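Local atomic coordinates of major extracellular endoglucanase (Xanthomonas campestris pv. campestris, PDB entry 4TUF), a protein that catalyses the endohydrolysis of beta-1,4-glucosidic linkages in cellulose, lichenin and cereal beta-D-glucans, the chain here being its glycosyl hydrolase family 5 catalytic domain. Residues G30-H35 against P63-S68; F138-Y143 against P189-A194; W164-G167 against T171-N174; A259-H264 against Q294-K299; I324-D327 against V332-D335. One frame throughout, in Å; residues are numbered along the deposited sequence.

Interaction 1: residues G30-H35 against P63-S68. With 2HP (dihydrogenphosphate ion), chain K; 2HP (dihydrogenphosphate ion), chain G.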
# COMPACT_ATOMS: atom_id res chain seq x y z
N GLY A 30 1.00 -8.58 -15.51
CA GLY A 30 1.56 -9.29 -16.64
C GLY A 30 2.47 -8.44 -17.50
O GLY A 30 3.30 -8.98 -18.23
N ASN A 31 2.31 -7.12 -17.42
CA ASN A 31 3.13 -6.18 -18.19
C ASN A 31 4.50 -5.94 -17.57
O ASN A 31 5.44 -5.56 -18.27
CB ASN A 31 2.40 -4.85 -18.34
CG ASN A 31 1.15 -4.96 -19.18
OD1 ASN A 31 0.98 -5.91 -19.95
ND2 ASN A 31 0.26 -3.98 -19.05
N HIS A 32 4.60 -6.13 -16.26
CA HIS A 32 5.84 -5.94 -15.51
C HIS A 32 6.45 -4.55 -15.72
O HIS A 32 7.65 -4.41 -15.92
CB HIS A 32 6.86 -7.01 -15.89
CG HIS A 32 6.32 -8.41 -15.84
ND1 HIS A 32 6.04 -9.14 -16.98
CD2 HIS A 32 5.99 -9.20 -14.79
CE1 HIS A 32 5.57 -10.32 -16.63
NE2 HIS A 32 5.53 -10.39 -15.31
N VAL A 33 5.61 -3.52 -15.65
CA VAL A 33 6.05 -2.14 -15.75
C VAL A 33 4.90 -1.26 -15.29
O VAL A 33 3.74 -1.65 -15.45
CB VAL A 33 6.49 -1.77 -17.20
CG1 VAL A 33 5.31 -1.86 -18.17
CG2 VAL A 33 7.13 -0.38 -17.26
N MET A 34 5.19 -0.10 -14.70
CA MET A 34 4.12 0.80 -14.27
C MET A 34 3.22 1.14 -15.46
O MET A 34 3.70 1.28 -16.58
CB MET A 34 4.68 2.08 -13.63
CG MET A 34 5.40 3.00 -14.59
SD MET A 34 5.98 4.52 -13.81
CE MET A 34 4.43 5.33 -13.46
N HIS A 35 1.92 1.24 -15.20
CA HIS A 35 0.92 1.41 -16.26
C HIS A 35 0.90 2.80 -16.87
O HIS A 35 1.34 3.77 -16.26
CB HIS A 35 -0.48 1.10 -15.71
CG HIS A 35 -0.81 -0.36 -15.69
ND1 HIS A 35 -1.70 -0.91 -14.80
CD2 HIS A 35 -0.36 -1.39 -16.45
CE1 HIS A 35 -1.80 -2.21 -15.01
NE2 HIS A 35 -0.99 -2.53 -16.00
N PRO A 63 7.20 -11.22 -8.06
CA PRO A 63 8.48 -11.92 -8.23
C PRO A 63 9.02 -11.89 -9.66
O PRO A 63 10.20 -11.60 -9.85
CB PRO A 63 8.14 -13.35 -7.81
CG PRO A 63 7.08 -13.18 -6.78
CD PRO A 63 6.25 -12.01 -7.25
N ALA A 64 8.17 -12.19 -10.64
CA ALA A 64 8.60 -12.23 -12.04
C ALA A 64 9.30 -10.93 -12.47
O ALA A 64 10.27 -10.97 -13.22
CB ALA A 64 7.41 -12.50 -12.94
N THR A 65 8.80 -9.80 -11.98
CA THR A 65 9.39 -8.50 -12.31
C THR A 65 10.84 -8.40 -11.84
O THR A 65 11.66 -7.72 -12.47
CB THR A 65 8.56 -7.36 -11.69
OG1 THR A 65 7.28 -7.30 -12.34
CG2 THR A 65 9.25 -6.02 -11.84
N LEU A 66 11.16 -9.09 -10.75
CA LEU A 66 12.49 -9.01 -10.15
C LEU A 66 13.50 -9.93 -10.84
O LEU A 66 14.69 -9.90 -10.51
CB LEU A 66 12.43 -9.36 -8.67
CG LEU A 66 11.40 -8.64 -7.79
CD1 LEU A 66 11.46 -9.23 -6.39
CD2 LEU A 66 11.66 -7.14 -7.76
N ARG A 67 13.05 -10.74 -11.79
CA ARG A 67 13.94 -11.67 -12.48
C ARG A 67 14.64 -10.99 -13.66
O ARG A 67 14.09 -10.07 -14.27
CB ARG A 67 13.17 -12.90 -12.95
CG ARG A 67 12.75 -13.80 -11.79
CD ARG A 67 11.63 -14.76 -12.16
NE ARG A 67 11.02 -15.34 -10.97
CZ ARG A 67 9.82 -15.89 -10.93
NH1 ARG A 67 9.08 -15.96 -12.03
NH2 ARG A 67 9.35 -16.38 -9.78
N SER A 68 15.84 -11.46 -13.96
CA SER A 68 16.77 -10.74 -14.82
C SER A 68 16.27 -10.52 -16.24
O SER A 68 16.48 -9.44 -16.81
CB SER A 68 18.11 -11.49 -14.87
OG SER A 68 18.72 -11.52 -13.59
P 2HP K . 14.82 -13.32 -8.08
O1 2HP K . 15.73 -12.44 -8.90
O2 2HP K . 13.37 -12.97 -8.36
O3 2HP K . 15.07 -14.76 -8.44
O4 2HP K . 15.09 -13.10 -6.61
P 2HP G . 12.31 -16.75 -6.70
O1 2HP G . 13.28 -16.10 -5.74
O2 2HP G . 10.90 -16.28 -6.40
O3 2HP G . 12.65 -16.37 -8.12
O4 2HP G . 12.40 -18.26 -6.55
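H32 CG stands opposite its own carbonyl carbon and beside its backbone N (chi1 -50°), T65 OG1 takes the corresponding place on its own residue (chi1 -68°), and the two side chains pass each other in opposite directions, bringing the hydroxyl to the ring. The two residues belong to loops that follow strands 16-23 and 56-61, parallel neighbours in the TIM barrel of this catalytic domain. T65 OG1 lies at the edge of the imidazole, near its plane, 3.4 Å from H32 CD2. The hydroxyl is hydrogen-bonded to F27 O, in the same loop as H32. Beside it, A64 CB comes within 3.7 Å of H32 NE2, approaching the ring obliquely. The contact is small, 131 Å² in all, and rests on van der Waals packing around one imidazole.

Residues 63-66 hold helical backbone angles, and their turn is closed by L66 N to P63 O at 2.8 Å and by R67 N to A64 O at 3.1 Å. R67 leaves this turn with its chain extended from CG to NE, and its guanidinium folds back over the turn, A64 N lying above the centre of one face. Two dihydrogenphosphate ions sit beside it. R67 CG is 3.6 Å from O2 of the ion in chain K, while R67 NE makes a weak hydrogen bond of 3.4 Å to O3 of the ion in chain G.

Interaction 2: residues F138-Y143 against P189-A194. With 2HP (dihydrogenphosphate ion), chain K.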
# COMPACT_ATOMS: atom_id res chain seq x y z
N PHE A 138 15.80 -9.90 -1.50
CA PHE A 138 16.35 -9.45 -2.78
C PHE A 138 16.12 -7.96 -2.98
O PHE A 138 17.02 -7.21 -3.36
CB PHE A 138 15.74 -10.21 -3.96
CG PHE A 138 16.21 -9.72 -5.30
CD1 PHE A 138 17.38 -10.21 -5.86
CD2 PHE A 138 15.49 -8.76 -6.00
CE1 PHE A 138 17.81 -9.77 -7.09
CE2 PHE A 138 15.93 -8.31 -7.23
CZ PHE A 138 17.09 -8.81 -7.78
N VAL A 139 14.88 -7.56 -2.75
CA VAL A 139 14.49 -6.18 -2.90
C VAL A 139 15.22 -5.29 -1.88
O VAL A 139 15.72 -4.22 -2.21
CB VAL A 139 12.98 -6.04 -2.76
CG1 VAL A 139 12.61 -4.62 -2.47
CG2 VAL A 139 12.30 -6.55 -4.02
N ALA A 140 15.29 -5.76 -0.64
CA ALA A 140 15.95 -4.99 0.41
C ALA A 140 17.42 -4.83 0.08
O ALA A 140 17.99 -3.74 0.22
CB ALA A 140 15.76 -5.66 1.76
N ASN A 141 18.04 -5.91 -0.38
CA ASN A 141 19.45 -5.90 -0.73
C ASN A 141 19.76 -4.93 -1.86
O ASN A 141 20.77 -4.23 -1.84
CB ASN A 141 19.91 -7.30 -1.11
CG ASN A 141 21.40 -7.40 -1.24
OD1 ASN A 141 22.14 -6.61 -0.65
ND2 ASN A 141 21.86 -8.37 -2.02
N ARG A 142 18.88 -4.88 -2.85
CA ARG A 142 19.12 -4.08 -4.04
C ARG A 142 19.00 -2.58 -3.79
O ARG A 142 19.83 -1.80 -4.24
CB ARG A 142 18.17 -4.50 -5.15
CG ARG A 142 18.57 -4.02 -6.51
CD ARG A 142 17.65 -4.57 -7.56
NE ARG A 142 18.12 -4.26 -8.90
CZ ARG A 142 18.92 -5.05 -9.60
NH1 ARG A 142 19.34 -6.19 -9.07
NH2 ARG A 142 19.30 -4.70 -10.81
N TYR A 143 17.97 -2.17 -3.05
CA TYR A 143 17.65 -0.75 -2.92
C TYR A 143 17.99 -0.15 -1.56
O TYR A 143 17.59 0.98 -1.26
CB TYR A 143 16.16 -0.54 -3.23
CG TYR A 143 15.78 -1.08 -4.59
CD1 TYR A 143 16.30 -0.51 -5.75
CD2 TYR A 143 14.92 -2.16 -4.72
CE1 TYR A 143 15.97 -1.01 -6.99
CE2 TYR A 143 14.59 -2.66 -5.97
CZ TYR A 143 15.12 -2.08 -7.10
OH TYR A 143 14.79 -2.57 -8.35
N PRO A 189 18.67 -2.61 7.69
CA PRO A 189 18.23 -2.35 9.07
C PRO A 189 17.64 -0.95 9.28
O PRO A 189 17.08 -0.69 10.35
CB PRO A 189 19.51 -2.53 9.89
CG PRO A 189 20.62 -2.34 8.92
CD PRO A 189 20.12 -2.83 7.60
N LYS A 190 17.75 -0.08 8.28
CA LYS A 190 17.19 1.27 8.37
C LYS A 190 15.86 1.39 7.62
O LYS A 190 15.32 2.49 7.47
CB LYS A 190 18.19 2.28 7.82
CG LYS A 190 19.38 2.52 8.73
CD LYS A 190 20.51 3.27 8.04
CE LYS A 190 20.01 4.58 7.47
NZ LYS A 190 21.13 5.41 6.93
N TRP A 191 15.32 0.26 7.17
CA TRP A 191 14.03 0.25 6.49
C TRP A 191 12.87 0.05 7.45
O TRP A 191 13.01 -0.65 8.45
CB TRP A 191 13.99 -0.85 5.43
CG TRP A 191 14.59 -0.46 4.12
CD1 TRP A 191 15.46 0.57 3.88
CD2 TRP A 191 14.36 -1.09 2.85
NE1 TRP A 191 15.79 0.61 2.54
CE2 TRP A 191 15.12 -0.39 1.89
CE3 TRP A 191 13.58 -2.17 2.44
CZ2 TRP A 191 15.13 -0.75 0.54
CZ3 TRP A 191 13.58 -2.52 1.10
CH2 TRP A 191 14.35 -1.82 0.17
N LEU A 192 11.73 0.65 7.13
CA LEU A 192 10.51 0.39 7.87
C LEU A 192 9.82 -0.87 7.37
O LEU A 192 9.92 -1.23 6.19
CB LEU A 192 9.55 1.57 7.76
CG LEU A 192 10.04 2.95 8.19
CD1 LEU A 192 8.94 3.97 7.99
CD2 LEU A 192 10.50 2.93 9.64
N ILE A 193 9.13 -1.55 8.27
CA ILE A 193 8.38 -2.75 7.92
C ILE A 193 6.89 -2.45 8.02
O ILE A 193 6.37 -2.17 9.10
CB ILE A 193 8.74 -3.92 8.85
CG1 ILE A 193 10.25 -4.13 8.87
CG2 ILE A 193 8.02 -5.19 8.41
CD1 ILE A 193 10.81 -4.60 7.54
N ALA A 194 6.19 -2.48 6.88
CA ALA A 194 4.75 -2.25 6.91
C ALA A 194 4.01 -3.57 7.00
O ALA A 194 4.26 -4.50 6.22
CB ALA A 194 4.31 -1.47 5.69
P 2HP K . 14.82 -13.32 -8.08
O1 2HP K . 15.73 -12.44 -8.90
O2 2HP K . 13.37 -12.97 -8.36
O3 2HP K . 15.07 -14.76 -8.44
O4 2HP K . 15.09 -13.10 -6.61
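In the TIM barrel of this domain, residues 139-143 of the outer helix 129-143 pack on W191, the residue that leads into strand 192-195. W191 CG lies opposite its carbonyl carbon (chi1 -84°), and the indole reaches the helix with its six-membered ring foremost, mainly through CZ3, CH2 and CZ2. W191 CZ3 is 3.5 Å from A140 CA and 3.9 Å from A140 CB, an approach that is neither squarely over the face nor at the edge. Next to it, W191 CH2 lies 3.6 Å from V139 O, a carbonyl that already accepts the helical bond from Y143 N (3.2 Å). W191 CZ2 has Y143 O at the ring edge, near the ring plane, at 3.5 Å, with Y143 CB at 3.9 Å. The indole thus packs on the helix backbone as much as on side chains. Y143 itself turns its ring away, and its OH is bonded to D93.

On another side of the helix, an oxygen of the dihydrogenphosphate in chain K lies over one face of the F138 ring. The indole also touches V149 and L152 of strand 149-153, the parallel neighbour of its own strand, while Y143 packs against helix 88-102 and A140 against V184 of helix 173-187.

Interaction 3: residues W164-G167 against T171-N174. With 2HP (dihydrogenphosphate ion), chain H.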
# COMPACT_ATOMS: atom_id res chain seq x y z
N TRP A 164 -4.31 -15.01 12.81
CA TRP A 164 -3.41 -14.21 13.63
C TRP A 164 -3.50 -14.68 15.08
O TRP A 164 -4.54 -14.53 15.72
CB TRP A 164 -3.78 -12.73 13.50
CG TRP A 164 -2.86 -11.76 14.18
CD1 TRP A 164 -2.37 -11.83 15.45
CD2 TRP A 164 -2.36 -10.53 13.64
NE1 TRP A 164 -1.59 -10.74 15.73
CE2 TRP A 164 -1.56 -9.93 14.63
CE3 TRP A 164 -2.50 -9.89 12.41
CZ2 TRP A 164 -0.91 -8.72 14.43
CZ3 TRP A 164 -1.85 -8.69 12.21
CH2 TRP A 164 -1.06 -8.11 13.21
N GLY A 165 -2.41 -15.27 15.57
CA GLY A 165 -2.30 -15.67 16.96
C GLY A 165 -3.13 -16.87 17.39
O GLY A 165 -3.55 -16.95 18.54
N THR A 166 -3.35 -17.81 16.47
CA THR A 166 -4.15 -18.99 16.78
C THR A 166 -3.30 -20.21 17.11
O THR A 166 -3.82 -21.26 17.49
CB THR A 166 -5.08 -19.37 15.61
OG1 THR A 166 -4.28 -19.76 14.48
CG2 THR A 166 -5.96 -18.20 15.23
N GLY A 167 -1.98 -20.08 16.97
CA GLY A 167 -1.08 -21.19 17.20
C GLY A 167 -0.96 -22.12 16.01
O GLY A 167 -0.32 -23.16 16.08
N THR A 171 -1.18 -20.81 8.88
CA THR A 171 -2.09 -19.72 8.55
C THR A 171 -1.85 -18.42 9.34
O THR A 171 -2.43 -17.39 9.00
CB THR A 171 -3.56 -20.14 8.79
OG1 THR A 171 -3.73 -20.52 10.16
CG2 THR A 171 -3.93 -21.31 7.89
N ASP A 172 -1.02 -18.47 10.37
CA ASP A 172 -0.81 -17.30 11.21
C ASP A 172 0.04 -16.23 10.53
O ASP A 172 1.27 -16.33 10.47
CB ASP A 172 -0.16 -17.69 12.54
CG ASP A 172 -1.18 -18.17 13.57
OD1 ASP A 172 -2.40 -18.01 13.34
OD2 ASP A 172 -0.76 -18.71 14.62
N TRP A 173 -0.63 -15.20 10.02
CA TRP A 173 0.04 -14.09 9.35
C TRP A 173 1.01 -13.35 10.25
O TRP A 173 2.05 -12.86 9.78
CB TRP A 173 -1.00 -13.12 8.80
CG TRP A 173 -0.44 -11.80 8.36
CD1 TRP A 173 -0.85 -10.56 8.76
CD2 TRP A 173 0.64 -11.58 7.43
NE1 TRP A 173 -0.10 -9.59 8.15
CE2 TRP A 173 0.82 -10.19 7.33
CE3 TRP A 173 1.46 -12.43 6.68
CZ2 TRP A 173 1.80 -9.62 6.51
CZ3 TRP A 173 2.44 -11.86 5.87
CH2 TRP A 173 2.60 -10.47 5.79
N ASN A 174 0.69 -13.25 11.54
CA ASN A 174 1.55 -12.52 12.47
C ASN A 174 2.96 -13.10 12.53
O ASN A 174 3.94 -12.36 12.51
CB ASN A 174 0.93 -12.50 13.87
CG ASN A 174 0.59 -13.88 14.38
OD1 ASN A 174 -0.05 -14.66 13.67
ND2 ASN A 174 1.01 -14.19 15.60
P 2HP H . 2.67 -20.41 15.70
O1 2HP H . 4.08 -20.49 15.16
O2 2HP H . 2.62 -19.50 16.91
O3 2HP H . 1.75 -19.86 14.64
O4 2HP H . 2.22 -21.81 16.09
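D172 sends its carboxylate into the loop formed by T166 and G167. CG stands opposite its carbonyl carbon (chi1 -83°), and D172 CB lies 3.6 Å from O3 of the dihydrogenphosphate in chain H. At the tip, OD1 accepts from T166 OG1 at 2.8 Å and from T166 N at 3.3 Å, the latter nearly straight (164°); both donors use its syn side but come from opposite faces of the carboxylate plane. T163 OG1 is a further partner of OD1. OD2 takes weak bonds from T166 N and from G167 N, the latter at 3.0 Å, and lies 2.8 Å from the same phosphate O3. The two bonds on OD1, with the weak ones on OD2, probably limit the rotation of the carboxylate.

Two residues further on, N174 grips the other end of the loop. N174 CB sits squarely over the five-membered ring of W164, 3.5 Å from its centroid, in a CH-pi contact. N174 OD1 then accepts from G165 N at 3.1 Å, the donor standing 55° out of the carbonyl plane. The indole is anchored separately, W164 NE1 being bonded to T222 O.

D172 occupies the N-cap position of helix 173-187 but makes no capping bond, its carboxylate serving the preceding loop instead. Such a loop, running from strand 149-153 to the following helix, is a beta-to-alpha connection of the TIM barrel.

Interaction 4: residues A259-H264 against Q294-K299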
# COMPACT_ATOMS: atom_id res chain seq x y z
N ALA A 259 -17.11 4.00 14.45
CA ALA A 259 -17.00 2.87 15.37
C ALA A 259 -16.43 1.64 14.68
O ALA A 259 -15.71 0.84 15.28
CB ALA A 259 -18.36 2.55 15.97
N ILE A 260 -16.75 1.49 13.40
CA ILE A 260 -16.31 0.34 12.63
C ILE A 260 -14.85 0.46 12.23
O ILE A 260 -14.08 -0.50 12.32
CB ILE A 260 -17.20 0.16 11.38
CG1 ILE A 260 -18.59 -0.32 11.81
CG2 ILE A 260 -16.58 -0.81 10.40
CD1 ILE A 260 -19.63 -0.21 10.74
N TRP A 261 -14.46 1.66 11.80
CA TRP A 261 -13.06 1.95 11.51
C TRP A 261 -12.23 1.85 12.78
O TRP A 261 -11.11 1.35 12.75
CB TRP A 261 -12.91 3.34 10.88
CG TRP A 261 -13.58 3.47 9.55
CD1 TRP A 261 -13.70 2.50 8.60
CD2 TRP A 261 -14.22 4.63 9.03
NE1 TRP A 261 -14.38 3.00 7.50
CE2 TRP A 261 -14.71 4.30 7.75
CE3 TRP A 261 -14.43 5.93 9.51
CZ2 TRP A 261 -15.40 5.22 6.95
CZ3 TRP A 261 -15.12 6.83 8.72
CH2 TRP A 261 -15.59 6.47 7.46
N GLU A 262 -12.78 2.34 13.88
CA GLU A 262 -12.10 2.26 15.17
C GLU A 262 -11.81 0.81 15.53
O GLU A 262 -10.68 0.47 15.87
CB GLU A 262 -12.93 2.93 16.26
CG GLU A 262 -12.28 2.94 17.64
CD GLU A 262 -11.19 3.98 17.78
OE1 GLU A 262 -10.91 4.71 16.79
OE2 GLU A 262 -10.61 4.09 18.88
N ARG A 263 -12.83 -0.03 15.43
CA ARG A 263 -12.70 -1.45 15.72
C ARG A 263 -11.64 -2.16 14.88
O ARG A 263 -10.80 -2.89 15.41
CB ARG A 263 -14.04 -2.16 15.51
CG ARG A 263 -13.96 -3.65 15.75
CD ARG A 263 -15.30 -4.21 16.18
NE ARG A 263 -16.27 -4.24 15.09
CZ ARG A 263 -17.54 -3.89 15.23
NH1 ARG A 263 -18.00 -3.47 16.40
NH2 ARG A 263 -18.36 -3.95 14.18
N HIS A 264 -11.74 -2.02 13.56
CA HIS A 264 -10.82 -2.65 12.61
C HIS A 264 -9.37 -2.17 12.62
O HIS A 264 -8.46 -2.99 12.58
CB HIS A 264 -11.38 -2.57 11.20
CG HIS A 264 -12.62 -3.37 11.00
ND1 HIS A 264 -13.47 -3.17 9.93
CD2 HIS A 264 -13.16 -4.37 11.72
CE1 HIS A 264 -14.48 -4.02 10.01
NE2 HIS A 264 -14.32 -4.76 11.09
N GLN A 294 -15.90 8.62 1.53
CA GLN A 294 -14.53 9.13 1.50
C GLN A 294 -14.40 10.37 2.37
O GLN A 294 -13.41 10.52 3.09
CB GLN A 294 -14.08 9.44 0.07
CG GLN A 294 -13.92 8.20 -0.80
CD GLN A 294 -12.98 8.41 -1.98
OE1 GLN A 294 -11.98 9.11 -1.87
NE2 GLN A 294 -13.32 7.80 -3.11
N ASP A 295 -15.39 11.24 2.31
CA ASP A 295 -15.41 12.44 3.13
C ASP A 295 -15.34 12.09 4.62
O ASP A 295 -14.55 12.66 5.36
CB ASP A 295 -16.65 13.28 2.85
CG ASP A 295 -16.57 14.03 1.54
OD1 ASP A 295 -15.44 14.30 1.07
OD2 ASP A 295 -17.64 14.36 0.98
N ALA A 296 -16.17 11.13 5.03
CA ALA A 296 -16.24 10.72 6.43
C ALA A 296 -14.95 10.06 6.92
O ALA A 296 -14.54 10.26 8.06
CB ALA A 296 -17.42 9.78 6.64
N LEU A 297 -14.33 9.27 6.05
CA LEU A 297 -13.07 8.60 6.38
C LEU A 297 -11.98 9.63 6.66
O LEU A 297 -11.23 9.49 7.63
CB LEU A 297 -12.64 7.66 5.27
CG LEU A 297 -11.27 6.98 5.49
CD1 LEU A 297 -11.28 6.14 6.75
CD2 LEU A 297 -10.86 6.13 4.29
N VAL A 298 -11.90 10.65 5.82
CA VAL A 298 -10.92 11.71 5.99
C VAL A 298 -11.17 12.45 7.31
O VAL A 298 -10.24 12.69 8.08
CB VAL A 298 -10.95 12.70 4.81
CG1 VAL A 298 -10.15 13.95 5.14
CG2 VAL A 298 -10.42 12.03 3.55
N LYS A 299 -12.43 12.79 7.57
CA LYS A 299 -12.82 13.43 8.82
C LYS A 299 -12.40 12.59 10.02
O LYS A 299 -11.89 13.12 11.02
CB LYS A 299 -14.33 13.68 8.84
CG LYS A 299 -14.84 14.44 10.07
CD LYS A 299 -16.36 14.36 10.15
CE LYS A 299 -16.89 15.06 11.39
NZ LYS A 299 -16.75 16.55 11.30
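The W261 indole carries L297 CD1 over one face and meets A296 CB at its edge, in the ring plane. The methyl is 4.0 Å from the centroid of the six-membered ring and only 9° off the ring normal, which defines a CH-pi contact over the ring centre. At the edge, A296 CB is 3.9 Å from W261 CH2. The partners belong to helices 257-266 and 288-303, which follow the adjacent parallel strands 231-238 and 276-280 and are thus successive outer helices of the TIM barrel. One indole spans the gap between them: the nearest alpha carbons, those of W261 and L297, are 8.4 Å apart.

L297 CG is anti to the backbone N (chi1 176°), a setting that lets its CD1 branch reach over the ring while CB lies over the same face, above W261 CH2 at 3.9 Å. Both residues also touch V237 of strand 231-238, and L297 touches L276 and F279 of strand 276-280, placing the contact in the layer between helices and barrel. The rings of W293 and Y300 meet the indole as well. Where the indole reaches the helix backbone, W261 CZ3 lies obliquely 3.5 Å from A296 O and W261 CH2 stands 3.4 Å from L297 N.

Interaction 5: residues I324-D327 against V332-D335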
# COMPACT_ATOMS: atom_id res chain seq x y z
N ILE A 324 -6.61 8.94 -9.78
CA ILE A 324 -6.42 10.38 -9.78
C ILE A 324 -6.51 10.88 -11.23
O ILE A 324 -7.11 11.92 -11.50
CB ILE A 324 -5.08 10.77 -9.15
CG1 ILE A 324 -5.02 10.27 -7.71
CG2 ILE A 324 -4.88 12.26 -9.17
CD1 ILE A 324 -6.09 10.87 -6.82
N LEU A 325 -5.94 10.11 -12.15
CA LEU A 325 -6.07 10.41 -13.58
C LEU A 325 -7.37 9.84 -14.14
O LEU A 325 -7.85 8.80 -13.68
CB LEU A 325 -4.89 9.84 -14.37
CG LEU A 325 -3.50 10.41 -14.06
CD1 LEU A 325 -2.46 9.61 -14.81
CD2 LEU A 325 -3.42 11.87 -14.44
N ARG A 326 -7.93 10.52 -15.13
CA ARG A 326 -9.07 9.98 -15.86
C ARG A 326 -8.57 9.00 -16.92
O ARG A 326 -7.38 8.70 -17.00
CB ARG A 326 -9.89 11.10 -16.49
CG ARG A 326 -10.46 12.10 -15.49
CD ARG A 326 -11.50 13.00 -16.15
NE ARG A 326 -11.99 14.03 -15.24
CZ ARG A 326 -12.98 13.85 -14.39
NH1 ARG A 326 -13.60 12.68 -14.33
NH2 ARG A 326 -13.37 14.84 -13.59
N ASP A 327 -9.49 8.50 -17.75
CA ASP A 327 -9.16 7.44 -18.70
C ASP A 327 -8.26 7.92 -19.85
O ASP A 327 -7.69 7.11 -20.57
CB ASP A 327 -10.45 6.84 -19.26
CG ASP A 327 -11.36 6.30 -18.18
OD1 ASP A 327 -10.86 5.66 -17.23
OD2 ASP A 327 -12.59 6.54 -18.27
N VAL A 332 -6.81 15.33 -14.53
CA VAL A 332 -6.75 15.06 -13.10
C VAL A 332 -8.10 15.29 -12.41
O VAL A 332 -8.74 16.32 -12.61
CB VAL A 332 -5.67 15.94 -12.41
CG1 VAL A 332 -5.72 15.77 -10.89
CG2 VAL A 332 -4.30 15.58 -12.94
N ARG A 333 -8.51 14.31 -11.61
CA ARG A 333 -9.73 14.40 -10.82
C ARG A 333 -9.55 15.39 -9.66
O ARG A 333 -9.07 15.02 -8.59
CB ARG A 333 -10.11 13.02 -10.28
CG ARG A 333 -10.54 12.02 -11.34
CD ARG A 333 -11.78 11.26 -10.88
NE ARG A 333 -12.81 12.18 -10.40
CZ ARG A 333 -13.90 11.80 -9.73
NH1 ARG A 333 -14.11 10.52 -9.46
NH2 ARG A 333 -14.78 12.71 -9.33
N GLN A 334 -9.96 16.63 -9.87
CA GLN A 334 -9.70 17.71 -8.93
C GLN A 334 -10.38 17.54 -7.57
O GLN A 334 -9.84 17.97 -6.55
CB GLN A 334 -10.12 19.04 -9.55
CG GLN A 334 -9.48 19.33 -10.89
CD GLN A 334 -8.00 19.64 -10.77
OE1 GLN A 334 -7.55 20.18 -9.77
NE2 GLN A 334 -7.24 19.31 -11.81
N ASP A 335 -11.55 16.92 -7.55
CA ASP A 335 -12.27 16.74 -6.28
C ASP A 335 -11.55 15.72 -5.41
O ASP A 335 -11.48 15.87 -4.19
CB ASP A 335 -13.72 16.33 -6.52
CG ASP A 335 -13.87 15.27 -7.60
OD1 ASP A 335 -12.86 14.66 -8.00
OD2 ASP A 335 -15.02 15.04 -8.03
O HOH W 1 -12.20 17.12 -12.11
O HOH W 2 -15.88 14.53 -11.36
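V332 lies beside I324 and L325, its two methyls shared between them. CG1, anti to the backbone N (chi1 174°), runs alongside I324 and comes 4.0 Å from I324 CG2, the two side chains pointing the same way; V332 CG2 meets L325 CD2 at 4.1 Å. Backbones join here in a single beta bridge: the L325 and V332 CA atoms are 4.7 Å apart, and beside them R333 N bonds to I324 O at 2.8 Å.

R333 is the N-cap residue of helix 334-344, which follows the last strand of the TIM barrel, 309-311, and the bridge joins the loop after that strand to the residues just before the helix. Bent at chi2 and chi3, the R333 side chain lays its aliphatic part over one face of the R326 guanidinium. The two guanidinium planes are 27° apart, with R326 NH1 4.0 Å from R333 NE; the closeness of like charges is probably eased by E285, which pairs with R326 NH1. R333 NH1 is bonded to K282 O. Q334 contributes its backbone: Q334 N gives a 3.2 Å bond to a water that R326 NH2 also reaches at 3.0 Å. At D335, OD2 forms a salt bridge with R333 NH2 at 2.7 Å, its hydrogen bond weak in angle.

Overall arrangement
All five contacts lie around one TIM barrel. Interactions 1 and 2 meet directly, L66 CD1 lying 3.7 Å from V139 CG2, and both border the dihydrogenphosphate of chain K. Interaction 3 is nested in the chain between the segments of interaction 2, and their nearest atoms are about 6 Å apart. Interactions 2 and 4 lie on opposite sides of the chain's centre, centres about 31 Å apart. Interactions 3 and 4 come nearest the catalytic pair assigned by similarity: the side chain of W173 is about 9 Å from that of E157, and that of L297 about 9 Å from that of E278. Interaction 5 lies about 7 Å, nearest atoms, from interactions 1 and 4.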